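Local atomic coordinates of galactose-binding lectin (Arachis hypogaea, PDB entry 1QF3), a protein that binds D-galactose and galactosides as a homotetrameric legume lectin whose sugar sites depend on bound calcium and manganese. Residues A[33-38]-A[206-211]; A[77-82]-A[213-218]. All coordinates share one frame; numbering follows the deposited sequence.

Contact 1. Residues A[33-38]-A[206-211]. With MBG (methyl beta-D-galactopyranoside), chain E.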
loop_
_atom_site.group_PDB
_atom_site.type_symbol
_atom_site.label_atom_id
_atom_site.label_comp_id
_atom_site.label_asym_id
_atom_site.label_seq_id
_atom_site.Cartn_x
_atom_site.Cartn_y
_atom_site.Cartn_z
ATOM N N GLN A 33 17.340 -4.443 -19.675
ATOM C CA GLN A 33 18.456 -5.298 -20.052
ATOM C C GLN A 33 19.659 -4.478 -19.611
ATOM O O GLN A 33 19.814 -3.342 -20.036
ATOM C CB GLN A 33 18.473 -5.527 -21.549
ATOM C CG GLN A 33 19.622 -6.389 -22.023
ATOM C CD GLN A 33 19.514 -6.719 -23.492
ATOM O OE1 GLN A 33 20.498 -6.679 -24.214
ATOM N NE2 GLN A 33 18.310 -7.069 -23.940
ATOM N N LEU A 34 20.459 -5.017 -18.704
ATOM C CA LEU A 34 21.600 -4.289 -18.167
ATOM C C LEU A 34 22.862 -4.145 -19.015
ATOM O O LEU A 34 23.538 -3.114 -18.938
ATOM C CB LEU A 34 21.951 -4.818 -16.779
ATOM C CG LEU A 34 20.906 -4.574 -15.691
ATOM C CD1 LEU A 34 21.287 -5.353 -14.455
ATOM C CD2 LEU A 34 20.757 -3.108 -15.385
ATOM N N THR A 35 23.211 -5.154 -19.800
ATOM C CA THR A 35 24.414 -5.020 -20.613
ATOM C C THR A 35 24.144 -5.048 -22.106
ATOM O O THR A 35 23.060 -5.444 -22.536
ATOM C CB THR A 35 25.475 -6.070 -20.258
ATOM O OG1 THR A 35 24.928 -7.387 -20.397
ATOM C CG2 THR A 35 25.962 -5.854 -18.841
ATOM N N ASN A 36 25.132 -4.600 -22.881
ATOM C CA ASN A 36 25.033 -4.575 -24.338
ATOM C C ASN A 36 25.763 -5.790 -24.874
ATOM O O ASN A 36 26.960 -5.931 -24.666
ATOM C CB ASN A 36 25.673 -3.306 -24.897
ATOM C CG ASN A 36 25.399 -3.122 -26.377
ATOM O OD1 ASN A 36 25.451 -4.070 -27.156
ATOM N ND2 ASN A 36 25.083 -1.897 -26.766
ATOM N N LEU A 37 25.040 -6.664 -25.561
ATOM C CA LEU A 37 25.608 -7.889 -26.117
ATOM C C LEU A 37 26.705 -7.702 -27.177
ATOM O O LEU A 37 27.459 -8.631 -27.476
ATOM C CB LEU A 37 24.483 -8.758 -26.688
ATOM C CG LEU A 37 23.714 -9.750 -25.812
ATOM C CD1 LEU A 37 23.804 -9.416 -24.316
ATOM C CD2 LEU A 37 22.276 -9.775 -26.300
ATOM N N ASN A 38 26.818 -6.495 -27.717
ATOM C CA ASN A 38 27.807 -6.223 -28.758
ATOM C C ASN A 38 29.010 -5.387 -28.323
ATOM O O ASN A 38 29.828 -4.996 -29.153
ATOM C CB ASN A 38 27.130 -5.566 -29.968
ATOM C CG ASN A 38 26.026 -6.418 -30.550
ATOM O OD1 ASN A 38 26.273 -7.493 -31.098
ATOM N ND2 ASN A 38 24.793 -5.942 -30.427
ATOM N N PHE A 206 20.841 -2.032 -9.203
ATOM C CA PHE A 206 21.427 -3.291 -9.687
ATOM C C PHE A 206 22.509 -2.935 -10.713
ATOM O O PHE A 206 22.452 -1.879 -11.361
ATOM C CB PHE A 206 20.381 -4.176 -10.391
ATOM C CG PHE A 206 19.088 -4.330 -9.640
ATOM C CD1 PHE A 206 19.075 -4.774 -8.324
ATOM C CD2 PHE A 206 17.880 -3.999 -10.248
ATOM C CE1 PHE A 206 17.879 -4.879 -7.627
ATOM C CE2 PHE A 206 16.679 -4.105 -9.555
ATOM C CZ PHE A 206 16.682 -4.542 -8.245
ATOM N N SER A 207 23.459 -3.835 -10.903
ATOM C CA SER A 207 24.547 -3.617 -11.842
ATOM C C SER A 207 24.900 -4.960 -12.469
ATOM O O SER A 207 24.759 -6.000 -11.815
ATOM C CB SER A 207 25.766 -3.057 -11.095
ATOM O OG SER A 207 26.905 -2.924 -11.926
ATOM N N ALA A 208 25.317 -4.941 -13.737
ATOM C CA ALA A 208 25.715 -6.153 -14.456
ATOM C C ALA A 208 26.892 -5.826 -15.381
ATOM O O ALA A 208 27.094 -4.671 -15.761
ATOM C CB ALA A 208 24.551 -6.698 -15.259
ATOM N N SER A 209 27.656 -6.844 -15.764
ATOM C CA SER A 209 28.808 -6.627 -16.627
ATOM C C SER A 209 29.204 -7.859 -17.410
ATOM O O SER A 209 28.775 -8.975 -17.107
ATOM C CB SER A 209 30.003 -6.152 -15.795
ATOM O OG SER A 209 30.328 -7.111 -14.793
ATOM N N GLY A 210 30.056 -7.641 -18.399
ATOM C CA GLY A 210 30.552 -8.710 -19.243
ATOM C C GLY A 210 31.986 -8.368 -19.594
ATOM O O GLY A 210 32.519 -7.370 -19.107
ATOM N N SER A 211 32.611 -9.178 -20.439
ATOM C CA SER A 211 33.988 -8.952 -20.849
ATOM C C SER A 211 34.060 -9.098 -22.368
ATOM O O SER A 211 33.094 -8.798 -23.068
ATOM C CB SER A 211 34.908 -9.956 -20.159
ATOM O OG SER A 211 34.612 -11.283 -20.561
HETATM C C1 MBG E . 37.343 -13.272 -18.489
HETATM C C2 MBG E . 36.875 -12.394 -17.414
HETATM C C3 MBG E . 35.792 -13.091 -16.575
HETATM C C4 MBG E . 34.654 -13.635 -17.516
HETATM C C5 MBG E . 35.307 -14.571 -18.515
HETATM C C6 MBG E . 34.533 -15.434 -19.469
HETATM C C7 MBG E . 39.261 -13.381 -19.956
HETATM O O1 MBG E . 38.348 -12.547 -19.227
HETATM O O2 MBG E . 38.031 -12.096 -16.648
HETATM O O3 MBG E . 35.314 -12.125 -15.674
HETATM O O4 MBG E . 34.062 -12.548 -18.153
HETATM O O5 MBG E . 36.220 -13.733 -19.252
HETATM O O6 MBG E . 35.472 -16.261 -20.134
#

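Contact 2. Residues A[77-82]-A[213-218]. With MBG (methyl beta-D-galactopyranoside), chain E.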
loop_
_atom_site.group_PDB
_atom_site.type_symbol
_atom_site.label_atom_id
_atom_site.label_comp_id
_atom_site.label_asym_id
_atom_site.label_seq_id
_atom_site.Cartn_x
_atom_site.Cartn_y
_atom_site.Cartn_z
ATOM N N LYS A 77 24.700 -17.335 -27.950
ATOM C CA LYS A 77 25.606 -18.188 -28.705
ATOM C C LYS A 77 27.070 -17.759 -28.715
ATOM O O LYS A 77 27.386 -16.576 -28.813
ATOM C CB LYS A 77 25.095 -18.303 -30.135
ATOM C CG LYS A 77 24.963 -19.717 -30.633
ATOM C CD LYS A 77 23.674 -19.880 -31.422
ATOM C CE LYS A 77 23.778 -21.017 -32.416
ATOM N NZ LYS A 77 24.828 -20.720 -33.419
ATOM N N ASP A 78 27.949 -18.746 -28.587
ATOM C CA ASP A 78 29.400 -18.558 -28.633
ATOM C C ASP A 78 30.072 -17.872 -27.456
ATOM O O ASP A 78 31.275 -18.013 -27.282
ATOM C CB ASP A 78 29.811 -17.852 -29.933
ATOM C CG ASP A 78 29.373 -18.603 -31.171
ATOM O OD1 ASP A 78 29.841 -19.743 -31.366
ATOM O OD2 ASP A 78 28.560 -18.047 -31.946
ATOM N N TYR A 79 29.324 -17.134 -26.649
ATOM C CA TYR A 79 29.936 -16.447 -25.512
ATOM C C TYR A 79 29.727 -17.190 -24.201
ATOM O O TYR A 79 28.720 -17.871 -24.014
ATOM C CB TYR A 79 29.377 -15.027 -25.375
ATOM C CG TYR A 79 29.701 -14.104 -26.521
ATOM C CD1 TYR A 79 30.970 -13.524 -26.643
ATOM C CD2 TYR A 79 28.742 -13.798 -27.483
ATOM C CE1 TYR A 79 31.265 -12.657 -27.698
ATOM C CE2 TYR A 79 29.026 -12.934 -28.536
ATOM C CZ TYR A 79 30.285 -12.370 -28.641
ATOM O OH TYR A 79 30.556 -11.512 -29.685
ATOM N N ASP A 80 30.684 -17.056 -23.291
ATOM C CA ASP A 80 30.587 -17.685 -21.980
ATOM C C ASP A 80 29.556 -16.887 -21.210
ATOM O O ASP A 80 29.554 -15.659 -21.266
ATOM C CB ASP A 80 31.906 -17.574 -21.214
ATOM C CG ASP A 80 32.998 -18.437 -21.788
ATOM O OD1 ASP A 80 32.894 -18.879 -22.956
ATOM O OD2 ASP A 80 33.985 -18.665 -21.061
ATOM N N PRO A 81 28.630 -17.567 -20.525
ATOM C CA PRO A 81 27.621 -16.840 -19.755
ATOM C C PRO A 81 28.331 -16.232 -18.538
ATOM O O PRO A 81 28.750 -16.949 -17.633
ATOM C CB PRO A 81 26.650 -17.949 -19.355
ATOM C CG PRO A 81 26.812 -18.958 -20.455
ATOM C CD PRO A 81 28.292 -18.997 -20.604
ATOM N N ALA A 82 28.523 -14.919 -18.576
ATOM C CA ALA A 82 29.201 -14.183 -17.517
ATOM C C ALA A 82 28.738 -12.728 -17.650
ATOM O O ALA A 82 28.188 -12.364 -18.698
ATOM C CB ALA A 82 30.714 -14.312 -17.704
ATOM N N GLY A 213 35.054 -12.059 -24.075
ATOM C CA GLY A 213 34.497 -13.377 -24.348
ATOM C C GLY A 213 33.322 -13.796 -23.476
ATOM O O GLY A 213 32.606 -14.738 -23.817
ATOM N N GLY A 214 33.148 -13.139 -22.335
ATOM C CA GLY A 214 32.039 -13.465 -21.462
ATOM C C GLY A 214 30.889 -12.490 -21.627
ATOM O O GLY A 214 31.037 -11.306 -21.315
ATOM N N ARG A 215 29.750 -12.976 -22.117
ATOM C CA ARG A 215 28.555 -12.151 -22.310
ATOM C C ARG A 215 27.313 -13.022 -22.200
ATOM O O ARG A 215 27.344 -14.203 -22.547
ATOM C CB ARG A 215 28.568 -11.476 -23.690
ATOM C CG ARG A 215 29.813 -10.660 -23.983
ATOM C CD ARG A 215 29.760 -10.006 -25.338
ATOM N NE ARG A 215 31.110 -9.776 -25.841
ATOM C CZ ARG A 215 31.399 -9.154 -26.980
ATOM N NH1 ARG A 215 30.432 -8.684 -27.753
ATOM N NH2 ARG A 215 32.666 -9.024 -27.355
ATOM N N GLN A 216 26.223 -12.427 -21.729
ATOM C CA GLN A 216 24.944 -13.118 -21.578
ATOM C C GLN A 216 23.891 -12.044 -21.313
ATOM O O GLN A 216 24.237 -10.891 -21.041
ATOM C CB GLN A 216 24.996 -14.106 -20.404
ATOM C CG GLN A 216 24.992 -13.441 -19.029
ATOM C CD GLN A 216 25.165 -14.407 -17.860
ATOM O OE1 GLN A 216 25.586 -14.006 -16.772
ATOM N NE2 GLN A 216 24.796 -15.652 -18.055
ATOM N N ILE A 217 22.616 -12.412 -21.382
ATOM C CA ILE A 217 21.528 -11.466 -21.133
ATOM C C ILE A 217 21.283 -11.323 -19.629
ATOM O O ILE A 217 21.263 -12.323 -18.904
ATOM C CB ILE A 217 20.249 -11.936 -21.820
ATOM C CG1 ILE A 217 20.511 -12.082 -23.316
ATOM C CG2 ILE A 217 19.135 -10.950 -21.595
ATOM C CD1 ILE A 217 19.316 -12.522 -24.126
ATOM N N HIS A 218 21.183 -10.081 -19.158
ATOM C CA HIS A 218 20.936 -9.791 -17.739
ATOM C C HIS A 218 19.653 -8.955 -17.698
ATOM O O HIS A 218 19.643 -7.806 -18.136
ATOM C CB HIS A 218 22.099 -8.989 -17.131
ATOM C CG HIS A 218 23.414 -9.714 -17.127
ATOM N ND1 HIS A 218 24.367 -9.541 -18.114
ATOM C CD2 HIS A 218 23.959 -10.571 -16.234
ATOM C CE1 HIS A 218 25.440 -10.259 -17.824
ATOM N NE2 HIS A 218 25.216 -10.896 -16.688
HETATM C C1 MBG E . 37.343 -13.272 -18.489
HETATM C C2 MBG E . 36.875 -12.394 -17.414
HETATM C C3 MBG E . 35.792 -13.091 -16.575
HETATM C C4 MBG E . 34.654 -13.635 -17.516
HETATM C C5 MBG E . 35.307 -14.571 -18.515
HETATM C C6 MBG E . 34.533 -15.434 -19.469
HETATM C C7 MBG E . 39.261 -13.381 -19.956
HETATM O O1 MBG E . 38.348 -12.547 -19.227
HETATM O O2 MBG E . 38.031 -12.096 -16.648
HETATM O O3 MBG E . 35.314 -12.125 -15.674
HETATM O O4 MBG E . 34.062 -12.548 -18.153
HETATM O O5 MBG E . 36.220 -13.733 -19.252
HETATM O O6 MBG E . 35.472 -16.261 -20.134
HETATM O O HOH W 1 26.222 -16.754 -22.956
#

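Contact 1. Residues A[33-38]-A[206-211]
Leu34 and Thr35, in the loop that follows strand 32-33, lie over the end of strand 201-209, with Leu34 CA 5.8 Å from Ala208 CA and Thr35 CA 6.1 Å from Ser209 CA, and the two segments are joined by side chains rather than by backbone bonds. The methyl of Ala208 points at the loop and is met by two atoms of Leu34: CB and CD1 each approach Ala208 CB to 3.6 Å. Leu34 CG stands beside its own backbone N (chi1 -66°), which lays the branch along the strand, and CD1 runs on toward Phe206, reaching its CB at 4.3 Å. The Phe206 ring turns away from the loop to meet Trp223 and Phe69. This is the interior of the legume lectin sandwich: strand 201-209 belongs to the seven-stranded sheet, while the backbone of Leu34 is hydrogen-bonded to His218 at the start of strand 217-229 in the other sheet. Thr35 uses its methyl across the contact, CG2 sitting 3.5 Å from Ala208 O and 3.9 Å from Ala208 CB. Its hydroxyl serves a different neighbour, being hydrogen-bonded to His218 ND1. Ser207 and Ser209 point to the other side of the strand, where their hydroxyls bond Leu106 O and Gly103 O. Beyond the strand the chain runs through Gly210 to the sugar site, and Ser211 OG lies 2.8 Å from O4 of the methyl galactoside.

Contact 2. Residues A[77-82]-A[213-218]
One face of the Tyr79 ring carries the Arg215 side chain, with CD 3.9 Å from the ring centroid in a CH-pi contact, while Gly213 O lies in the ring plane at the edge by CD1. The guanidinium continues past the rim at 21° to the ring plane, with Tyr79 CE1 3.4 Å above the guanidinium plane. Extended from CG to NE, the Arg215 chain crosses the ring at a slant, bringing NH1 near the tyrosine hydroxyl; hydrogen bonds to Leu212 O and Leu37 O hold the guanidinium. The backbones form a single bridge at Asp80 and Gly214: Asp80 N donates to Gly213 O at 3.1 Å, and Arg215 N to Asp80 O at 2.8 Å. A water lies within hydrogen-bonding distance of both Tyr79 O and Arg215 O. Farther along, Gln216 lies against Pro81 and Ala82, its amide beside Pro81 CB. Its CG sits between backbone N and carbonyl carbon (chi1 73°), which brings the extended chain across the Ala82 backbone; OE1 is hydrogen-bonded to Thr124 OG1. Ala82 O lies at the edge of the His218 ring, 3.6 Å from CE1. On the sugar side, Asp80 OD2 accepts a bond from galactoside O6 at 3.0 Å, Gly214 CA packs near sugar C6, and Ala82 CB stands 3.8 Å from sugar O4. Asp83 and Asn127 supply further hydrogen bonds to the ligand, and Asn127 is also a calcium ligand. The two joined loops thus form one wall of the galactose site characteristic of legume lectins, with the calcium about 8 Å from the Ala82 side chain.

Overall arrangement
Contact 1 is buried and mostly apolar, packing residues 33-38 against the last residues of strand 201-209 between the two sheets; contact 2 is partly buried at the sugar-binding end, where backbone bonds and an arginine methylene on a tyrosine face join two loops. Their centres are 10 Å apart, and only Leu212 separates segments 206-211 and 213-218, which lie on the successive strands 201-209 and 217-229 and the loop between. The two contacts also touch through the 33-38 loop, where Leu37 CD1 packs on Gln216 O. Both reach the same galactoside, contact 1 through Ser211 at its end, contact 2 through Asp80, Ala82 and Gly214.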